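Long-range contacts in B-type Cna protein (Enterococcus faecium, PDB 6FWY), which is of unknown function but, as a thioester domain of an LPXTG-anchored surface protein, may help the bacterium attach covalently to host surfaces: residues Y24-M29 against S125-T130; H173-K178 against I222-T227. All coordinates share one frame; numbering follows the deposited sequence.

Contact 1 of 2, residues Y24-M29 against S125-T130; sequences YIRVNM and SHPNHT
I25 and S125 bring the two backbones nearest, 5.0 Å from CA to CA, where the lead-in to strand 26-29 passes the loop joining strand 122-123 to helix 131-150 in the thioester domain. Within that loop H126 to H129 form a type I beta turn, in which H129 N donates to H126 O; T130 then N-caps the helix. The main grip is R26, whose guanidinium takes S125 side-on with two nitrogens. R26 NE donates to S125 O at 2.9 Å from above the carbonyl plane, while R26 NH2 reaches S125 OG, also at 2.9 Å, exactly in the guanidinium plane. A bend at chi3 (-72°) folds the arginine chain back to the loop, and P127 CD lies over one guanidinium face, 3.9 Å from R26 NE. These two bonds and the proline would restrain the group's rotation. H126 ND1 makes a weak but straight bond to I25 O, 3.5 Å at 169°, with the oxygen at the imidazole edge. At the far end the rings of Y24 and H129 meet obliquely, their planes 38° apart. D22 accepts from H129 NE2, holding this imidazole while Y24 CE2 approaches H129 ND1 to 3.4 Å.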
ATOM      1  N   TYR A  24      -9.977  26.566   5.149  1.00 32.22           N
ATOM      2  CA  TYR A  24      -9.800  27.102   6.505  1.00 33.29           C
ATOM      3  C   TYR A  24      -8.493  27.890   6.685  1.00 32.28           C
ATOM      4  O   TYR A  24      -8.219  28.386   7.772  1.00 32.65           O
ATOM      5  CB  TYR A  24      -9.802  25.937   7.489  1.00 34.02           C
ATOM      6  CG  TYR A  24     -11.124  25.247   7.538  1.00 35.33           C
ATOM      7  CD1 TYR A  24     -11.415  24.220   6.653  1.00 34.83           C
ATOM      8  CD2 TYR A  24     -12.095  25.633   8.457  1.00 36.53           C
ATOM      9  CE1 TYR A  24     -12.650  23.597   6.678  1.00 36.25           C
ATOM     10  CE2 TYR A  24     -13.316  24.994   8.504  1.00 37.27           C
ATOM     11  CZ  TYR A  24     -13.575  23.971   7.621  1.00 37.28           C
ATOM     12  OH  TYR A  24     -14.797  23.369   7.673  1.00 39.03           O
ATOM     13  N   ILE A  25      -7.712  27.960   5.612  1.00 31.48           N
ATOM     14  CA  ILE A  25      -6.421  28.615   5.556  1.00 31.72           C
ATOM     15  C   ILE A  25      -6.313  29.328   4.219  1.00 31.59           C
ATOM     16  O   ILE A  25      -7.135  29.140   3.338  1.00 32.28           O
ATOM     17  CB  ILE A  25      -5.234  27.611   5.734  1.00 31.30           C
ATOM     18  CG1 ILE A  25      -5.161  26.571   4.614  1.00 30.78           C
ATOM     19  CG2 ILE A  25      -5.321  26.901   7.089  1.00 32.00           C
ATOM     20  CD1 ILE A  25      -4.357  26.949   3.392  1.00 30.50           C
ATOM     21  N   ARG A  26      -5.275  30.142   4.085  1.00 32.23           N
ATOM     22  CA  ARG A  26      -4.901  30.755   2.815  1.00 32.04           C
ATOM     23  C   ARG A  26      -3.410  30.518   2.648  1.00 32.24           C
ATOM     24  O   ARG A  26      -2.758  30.036   3.572  1.00 32.42           O
ATOM     25  CB  ARG A  26      -5.253  32.250   2.809  1.00 31.97           C
ATOM     26  CG  ARG A  26      -6.746  32.498   2.913  1.00 32.44           C
ATOM     27  CD  ARG A  26      -7.108  33.927   3.196  1.00 32.22           C
ATOM     28  NE  ARG A  26      -6.790  34.311   4.568  1.00 32.44           N
ATOM     29  CZ  ARG A  26      -6.762  35.575   5.016  1.00 32.07           C
ATOM     30  NH1 ARG A  26      -7.058  36.577   4.217  1.00 31.30           N
ATOM     31  NH2 ARG A  26      -6.458  35.817   6.283  1.00 32.01           N
ATOM     32  N   VAL A  27      -2.879  30.843   1.472  1.00 31.89           N
ATOM     33  CA  VAL A  27      -1.466  30.666   1.194  1.00 31.57           C
ATOM     34  C   VAL A  27      -0.909  31.895   0.486  1.00 32.27           C
ATOM     35  O   VAL A  27      -1.458  32.320  -0.557  1.00 31.62           O
ATOM     36  CB  VAL A  27      -1.174  29.435   0.319  1.00 31.63           C
ATOM     37  CG1 VAL A  27       0.320  29.254   0.106  1.00 31.53           C
ATOM     38  CG2 VAL A  27      -1.777  28.166   0.923  1.00 31.40           C
ATOM     39  N   ASN A  28       0.184  32.431   1.047  1.00 31.10           N
ATOM     40  CA  ASN A  28       1.024  33.389   0.353  1.00 31.73           C
ATOM     41  C   ASN A  28       1.765  32.684  -0.774  1.00 32.44           C
ATOM     42  O   ASN A  28       2.757  31.998  -0.572  1.00 31.43           O
ATOM     43  CB  ASN A  28       2.036  34.067   1.306  1.00 32.26           C
ATOM     44  CG  ASN A  28       1.357  34.920   2.363  1.00 31.06           C
ATOM     45  OD1 ASN A  28       0.347  35.565   2.103  1.00 29.90           O
ATOM     46  ND2 ASN A  28       1.906  34.906   3.563  1.00 31.87           N
ATOM     47  N   MET A  29       1.218  32.826  -1.969  1.00 33.75           N
ATOM     48  CA  MET A  29       1.789  32.277  -3.168  1.00 34.83           C
ATOM     49  C   MET A  29       2.678  33.339  -3.761  1.00 35.21           C
ATOM     50  O   MET A  29       2.463  34.517  -3.500  1.00 35.75           O
ATOM     51  CB  MET A  29       0.665  31.911  -4.145  1.00 34.95           C
ATOM     52  CG  MET A  29      -0.064  30.644  -3.725  1.00 35.13           C
ATOM     53  SD  MET A  29       0.923  29.125  -3.590  1.00 36.10           S
ATOM     54  CE  MET A  29       0.801  28.415  -5.242  1.00 35.59           C
ATOM     55  N   SER A 125      -5.497  31.397   8.829  1.00 34.03           N
ATOM     56  CA  SER A 125      -6.723  32.165   9.048  1.00 34.21           C
ATOM     57  C   SER A 125      -7.447  32.296   7.719  1.00 33.84           C
ATOM     58  O   SER A 125      -6.829  32.242   6.651  1.00 33.27           O
ATOM     59  CB  SER A 125      -6.431  33.569   9.631  1.00 34.13           C
ATOM     60  OG  SER A 125      -5.719  34.361   8.696  1.00 32.82           O
ATOM     61  N   HIS A 126      -8.763  32.447   7.800  1.00 34.92           N
ATOM     62  CA  HIS A 126      -9.638  32.593   6.636  1.00 33.90           C
ATOM     63  C   HIS A 126     -10.858  33.443   7.049  1.00 34.40           C
ATOM     64  O   HIS A 126     -11.438  33.211   8.117  1.00 35.33           O
ATOM     65  CB  HIS A 126     -10.071  31.212   6.152  1.00 34.15           C
ATOM     66  CG  HIS A 126     -10.762  31.225   4.819  1.00 34.01           C
ATOM     67  ND1 HIS A 126     -10.147  30.805   3.663  1.00 34.15           N
ATOM     68  CD2 HIS A 126     -12.002  31.625   4.460  1.00 33.98           C
ATOM     69  CE1 HIS A 126     -10.980  30.957   2.651  1.00 34.54           C
ATOM     70  NE2 HIS A 126     -12.103  31.470   3.107  1.00 34.82           N
ATOM     71  N   PRO A 127     -11.272  34.420   6.207  1.00 34.92           N
ATOM     72  CA  PRO A 127     -12.380  35.344   6.588  1.00 36.39           C
ATOM     73  C   PRO A 127     -13.766  34.726   6.872  1.00 37.85           C
ATOM     74  O   PRO A 127     -14.595  35.369   7.521  1.00 39.08           O
ATOM     75  CB  PRO A 127     -12.475  36.310   5.394  1.00 36.19           C
ATOM     76  CG  PRO A 127     -11.746  35.646   4.279  1.00 35.31           C
ATOM     77  CD  PRO A 127     -10.686  34.773   4.894  1.00 34.47           C
ATOM     78  N   ASN A 128     -13.997  33.493   6.414  1.00 37.48           N
ATOM     79  CA  ASN A 128     -15.288  32.779   6.544  1.00 38.89           C
ATOM     80  C   ASN A 128     -15.294  31.707   7.642  1.00 39.06           C
ATOM     81  O   ASN A 128     -16.283  31.000   7.791  1.00 40.65           O
ATOM     82  CB  ASN A 128     -15.667  32.108   5.203  1.00 38.64           C
ATOM     83  CG  ASN A 128     -15.978  33.115   4.112  1.00 39.18           C
ATOM     84  OD1 ASN A 128     -16.131  34.311   4.380  1.00 40.26           O
ATOM     85  ND2 ASN A 128     -16.059  32.640   2.865  1.00 39.43           N
ATOM     86  N   HIS A 129     -14.188  31.560   8.374  1.00 38.55           N
ATOM     87  CA  HIS A 129     -14.101  30.569   9.445  1.00 38.63           C
ATOM     88  C   HIS A 129     -13.461  31.165  10.681  1.00 39.20           C
ATOM     89  O   HIS A 129     -12.600  32.059  10.593  1.00 39.19           O
ATOM     90  CB  HIS A 129     -13.341  29.321   8.976  1.00 37.99           C
ATOM     91  CG  HIS A 129     -13.931  28.689   7.746  1.00 37.43           C
ATOM     92  ND1 HIS A 129     -15.005  27.831   7.786  1.00 37.68           N
ATOM     93  CD2 HIS A 129     -13.618  28.840   6.437  1.00 36.40           C
ATOM     94  CE1 HIS A 129     -15.314  27.467   6.552  1.00 37.59           C
ATOM     95  NE2 HIS A 129     -14.491  28.070   5.714  1.00 36.87           N
ATOM     96  N   THR A 130     -13.877  30.674  11.847  1.00 40.21           N
ATOM     97  CA  THR A 130     -13.393  31.222  13.123  1.00 40.50           C
ATOM     98  C   THR A 130     -11.957  30.729  13.356  1.00 40.33           C
ATOM     99  O   THR A 130     -11.502  29.765  12.719  1.00 39.99           O
ATOM    100  CB  THR A 130     -14.268  30.792  14.319  1.00 41.82           C
ATOM    101  OG1 THR A 130     -14.204  29.371  14.473  1.00 41.80           O
ATOM    102  CG2 THR A 130     -15.729  31.228  14.133  1.00 42.61           C
TER

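Contact 2 of 2, residues H173-K178 against I222-T227; sequences HTFTYK and IKVPVT
H173 opens an antiparallel beta pairing in which strands 173-178 and 222-225 run 4.7 Å apart at 165°. It forms a hydrogen-bonded pair with V224: H173 N reaches V224 O at 2.7 Å, and V224 N returns a straighter bond to H173 O. Its side chain, with CG anti to the carbonyl carbon (chi1 -59°), presents one imidazole face to V226, whose CG1 sits 4.0 Å from the H173 ring centroid, only 6° off the normal, a CH-pi contact. D168 on the neighbouring strand 159-169 bonds H173 ND1, which helps fix the ring's rotation. T174 follows, opposite K223 in a non-hydrogen-bonded pair; their side chains lie side by side, with T174 CG2 4.1 Å from K223 CD, and the lysine extends on to a cation-pi contact with Y202. Two CA-H...O contacts fill in here, T174 CA to I222 O at 3.4 Å and K223 CA to H173 O. F175 restores the bonded register, F175 N to I222 O and I222 N to F175 O, both 2.8 Å. V224 CG2 meets the F175 ring edge at CE2. Finally Y177 CE1 touches I222 CD1 at 4.0 Å. One face is thus mainly aromatic and apolar: F175, Y177, V224 and H173 meet strand 258-277, and I222 packs on M199. On the other, T174 OG1 bonds A167 O beside the K223 chain.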
ATOM      1  N   HIS A 173      12.208 -39.003   3.766  1.00 42.60           N
ATOM      2  CA  HIS A 173      12.831 -37.894   4.470  1.00 42.14           C
ATOM      3  C   HIS A 173      11.847 -36.739   4.349  1.00 41.98           C
ATOM      4  O   HIS A 173      11.412 -36.438   3.242  1.00 41.60           O
ATOM      5  CB  HIS A 173      14.159 -37.460   3.824  1.00 42.30           C
ATOM      6  CG  HIS A 173      15.201 -38.534   3.743  1.00 42.03           C
ATOM      7  ND1 HIS A 173      15.805 -39.075   4.858  1.00 42.83           N
ATOM      8  CD2 HIS A 173      15.784 -39.127   2.670  1.00 41.77           C
ATOM      9  CE1 HIS A 173      16.702 -39.968   4.477  1.00 42.76           C
ATOM     10  NE2 HIS A 173      16.711 -40.014   3.155  1.00 42.40           N
ATOM     11  N   THR A 174      11.493 -36.104   5.471  1.00 42.36           N
ATOM     12  CA  THR A 174      10.515 -34.998   5.483  1.00 42.13           C
ATOM     13  C   THR A 174      11.170 -33.667   5.912  1.00 42.10           C
ATOM     14  O   THR A 174      12.042 -33.644   6.780  1.00 42.45           O
ATOM     15  CB  THR A 174       9.275 -35.286   6.371  1.00 42.99           C
ATOM     16  OG1 THR A 174       9.590 -35.102   7.745  1.00 43.97           O
ATOM     17  CG2 THR A 174       8.749 -36.702   6.155  1.00 43.62           C
ATOM     18  N   PHE A 175      10.741 -32.575   5.289  1.00 41.37           N
ATOM     19  CA  PHE A 175      11.240 -31.235   5.586  1.00 41.63           C
ATOM     20  C   PHE A 175      10.043 -30.294   5.694  1.00 41.63           C
ATOM     21  O   PHE A 175       9.344 -30.053   4.710  1.00 39.78           O
ATOM     22  CB  PHE A 175      12.189 -30.754   4.480  1.00 40.91           C
ATOM     23  CG  PHE A 175      13.345 -31.677   4.238  1.00 41.01           C
ATOM     24  CD1 PHE A 175      14.519 -31.547   4.976  1.00 41.77           C
ATOM     25  CD2 PHE A 175      13.248 -32.697   3.297  1.00 40.40           C
ATOM     26  CE1 PHE A 175      15.583 -32.413   4.765  1.00 42.30           C
ATOM     27  CE2 PHE A 175      14.301 -33.567   3.074  1.00 40.68           C
ATOM     28  CZ  PHE A 175      15.472 -33.438   3.801  1.00 41.81           C
ATOM     29  N   THR A 176       9.788 -29.783   6.891  1.00 43.00           N
ATOM     30  CA  THR A 176       8.673 -28.870   7.130  1.00 43.25           C
ATOM     31  C   THR A 176       9.167 -27.423   7.144  1.00 43.26           C
ATOM     32  O   THR A 176      10.233 -27.133   7.664  1.00 44.26           O
ATOM     33  CB  THR A 176       7.926 -29.237   8.426  1.00 44.86           C
ATOM     34  OG1 THR A 176       7.507 -30.601   8.332  1.00 44.44           O
ATOM     35  CG2 THR A 176       6.697 -28.340   8.653  1.00 45.08           C
ATOM     36  N   TYR A 177       8.375 -26.530   6.553  1.00 42.66           N
ATOM     37  CA  TYR A 177       8.678 -25.098   6.441  1.00 42.12           C
ATOM     38  C   TYR A 177       7.470 -24.270   6.881  1.00 42.70           C
ATOM     39  O   TYR A 177       6.344 -24.677   6.660  1.00 42.54           O
ATOM     40  CB  TYR A 177       9.038 -24.738   4.995  1.00 40.60           C
ATOM     41  CG  TYR A 177      10.244 -25.460   4.467  1.00 40.54           C
ATOM     42  CD1 TYR A 177      10.114 -26.744   3.918  1.00 39.63           C
ATOM     43  CD2 TYR A 177      11.515 -24.886   4.515  1.00 40.50           C
ATOM     44  CE1 TYR A 177      11.210 -27.425   3.427  1.00 39.61           C
ATOM     45  CE2 TYR A 177      12.629 -25.565   4.031  1.00 40.98           C
ATOM     46  CZ  TYR A 177      12.472 -26.839   3.488  1.00 40.21           C
ATOM     47  OH  TYR A 177      13.549 -27.540   2.997  1.00 40.58           O
ATOM     48  N   LYS A 178       7.709 -23.142   7.542  1.00 43.18           N
ATOM     49  CA  LYS A 178       6.664 -22.151   7.868  1.00 43.69           C
ATOM     50  C   LYS A 178       6.664 -20.984   6.877  1.00 42.22           C
ATOM     51  O   LYS A 178       7.716 -20.427   6.597  1.00 41.95           O
ATOM     52  CB  LYS A 178       6.860 -21.605   9.290  1.00 45.28           C
ATOM     53  CG  LYS A 178       6.439 -22.626  10.328  1.00 47.16           C
ATOM     54  CD  LYS A 178       6.858 -22.305  11.735  1.00 49.48           C
ATOM     55  CE  LYS A 178       6.399 -23.466  12.595  1.00 51.03           C
ATOM     56  NZ  LYS A 178       6.950 -23.436  13.982  1.00 53.73           N
ATOM     57  N   ILE A 222       7.866 -30.975   2.517  1.00 39.17           N
ATOM     58  CA  ILE A 222       8.427 -31.635   1.350  1.00 39.19           C
ATOM     59  C   ILE A 222       8.882 -33.025   1.791  1.00 39.66           C
ATOM     60  O   ILE A 222       9.497 -33.169   2.847  1.00 39.58           O
ATOM     61  CB  ILE A 222       9.612 -30.837   0.743  1.00 38.91           C
ATOM     62  CG1 ILE A 222       9.105 -29.497   0.217  1.00 39.00           C
ATOM     63  CG2 ILE A 222      10.280 -31.615  -0.393  1.00 38.96           C
ATOM     64  CD1 ILE A 222      10.170 -28.556  -0.276  1.00 38.96           C
ATOM     65  N   LYS A 223       8.573 -34.033   0.976  1.00 39.82           N
ATOM     66  CA  LYS A 223       8.921 -35.421   1.272  1.00 40.16           C
ATOM     67  C   LYS A 223       9.751 -36.023   0.154  1.00 39.59           C
ATOM     68  O   LYS A 223       9.353 -35.980  -1.001  1.00 40.04           O
ATOM     69  CB  LYS A 223       7.657 -36.238   1.501  1.00 41.08           C
ATOM     70  CG  LYS A 223       6.804 -35.687   2.632  1.00 41.96           C
ATOM     71  CD  LYS A 223       5.914 -36.730   3.246  1.00 43.54           C
ATOM     72  CE  LYS A 223       5.093 -36.130   4.370  1.00 44.45           C
ATOM     73  NZ  LYS A 223       4.317 -37.119   5.140  1.00 46.59           N
ATOM     74  N   VAL A 224      10.897 -36.584   0.512  1.00 39.43           N
ATOM     75  CA  VAL A 224      11.868 -37.127  -0.433  1.00 39.68           C
ATOM     76  C   VAL A 224      12.005 -38.606  -0.086  1.00 39.68           C
ATOM     77  O   VAL A 224      12.322 -38.926   1.053  1.00 39.23           O
ATOM     78  CB  VAL A 224      13.238 -36.409  -0.310  1.00 39.78           C
ATOM     79  CG1 VAL A 224      14.278 -37.020  -1.248  1.00 40.15           C
ATOM     80  CG2 VAL A 224      13.086 -34.912  -0.592  1.00 39.57           C
ATOM     81  N   PRO A 225      11.756 -39.511  -1.056  1.00 40.24           N
ATOM     82  CA  PRO A 225      11.848 -40.948  -0.726  1.00 40.97           C
ATOM     83  C   PRO A 225      13.207 -41.347  -0.148  1.00 41.02           C
ATOM     84  O   PRO A 225      14.245 -40.888  -0.639  1.00 40.67           O
ATOM     85  CB  PRO A 225      11.604 -41.629  -2.073  1.00 41.18           C
ATOM     86  CG  PRO A 225      10.834 -40.659  -2.877  1.00 41.12           C
ATOM     87  CD  PRO A 225      11.323 -39.300  -2.455  1.00 40.67           C
ATOM     88  N   VAL A 226      13.202 -42.182   0.895  1.00 41.25           N
ATOM     89  CA  VAL A 226      14.468 -42.632   1.518  1.00 41.54           C
ATOM     90  C   VAL A 226      15.339 -43.473   0.573  1.00 41.61           C
ATOM     91  O   VAL A 226      16.499 -43.708   0.847  1.00 42.53           O
ATOM     92  CB  VAL A 226      14.260 -43.382   2.866  1.00 42.15           C
ATOM     93  CG1 VAL A 226      13.593 -42.468   3.900  1.00 41.94           C
ATOM     94  CG2 VAL A 226      13.479 -44.682   2.699  1.00 42.53           C
ATOM     95  N   THR A 227      14.777 -43.929  -0.538  1.00 42.51           N
ATOM     96  CA  THR A 227      15.544 -44.560  -1.624  1.00 43.24           C
ATOM     97  C   THR A 227      16.382 -43.596  -2.465  1.00 43.66           C
ATOM     98  O   THR A 227      17.250 -44.028  -3.223  1.00 44.36           O
ATOM     99  CB  THR A 227      14.635 -45.414  -2.546  1.00 44.05           C
ATOM    100  OG1 THR A 227      13.440 -44.695  -2.899  1.00 44.34           O
ATOM    101  CG2 THR A 227      14.196 -46.659  -1.806  1.00 44.04           C
TER

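In the fold
The two contacts lie on opposite sides of the chain's centre, 68 Å between their centres and about 49 Å between nearest atoms, so neither touches the other. They come in series: contact 1 closes before contact 2 opens, with helix 131-150 and strand 159-169 between them. Contact 1 lies at strand 26-29 of the 11-strand antiparallel sheet, which pairs with 32-44 and 122-123, whereas contact 2 joins two adjacent inner strands of the separate five-strand sheet. Strand 258-277 belongs to the larger sheet, yet its residues A275 and W277 pack on contact 2, so the long strand carries that sheet to the far end of the molecule. Contact 1 sits at the end carrying helices 99-113 and 131-150, contact 2 at the all-beta end.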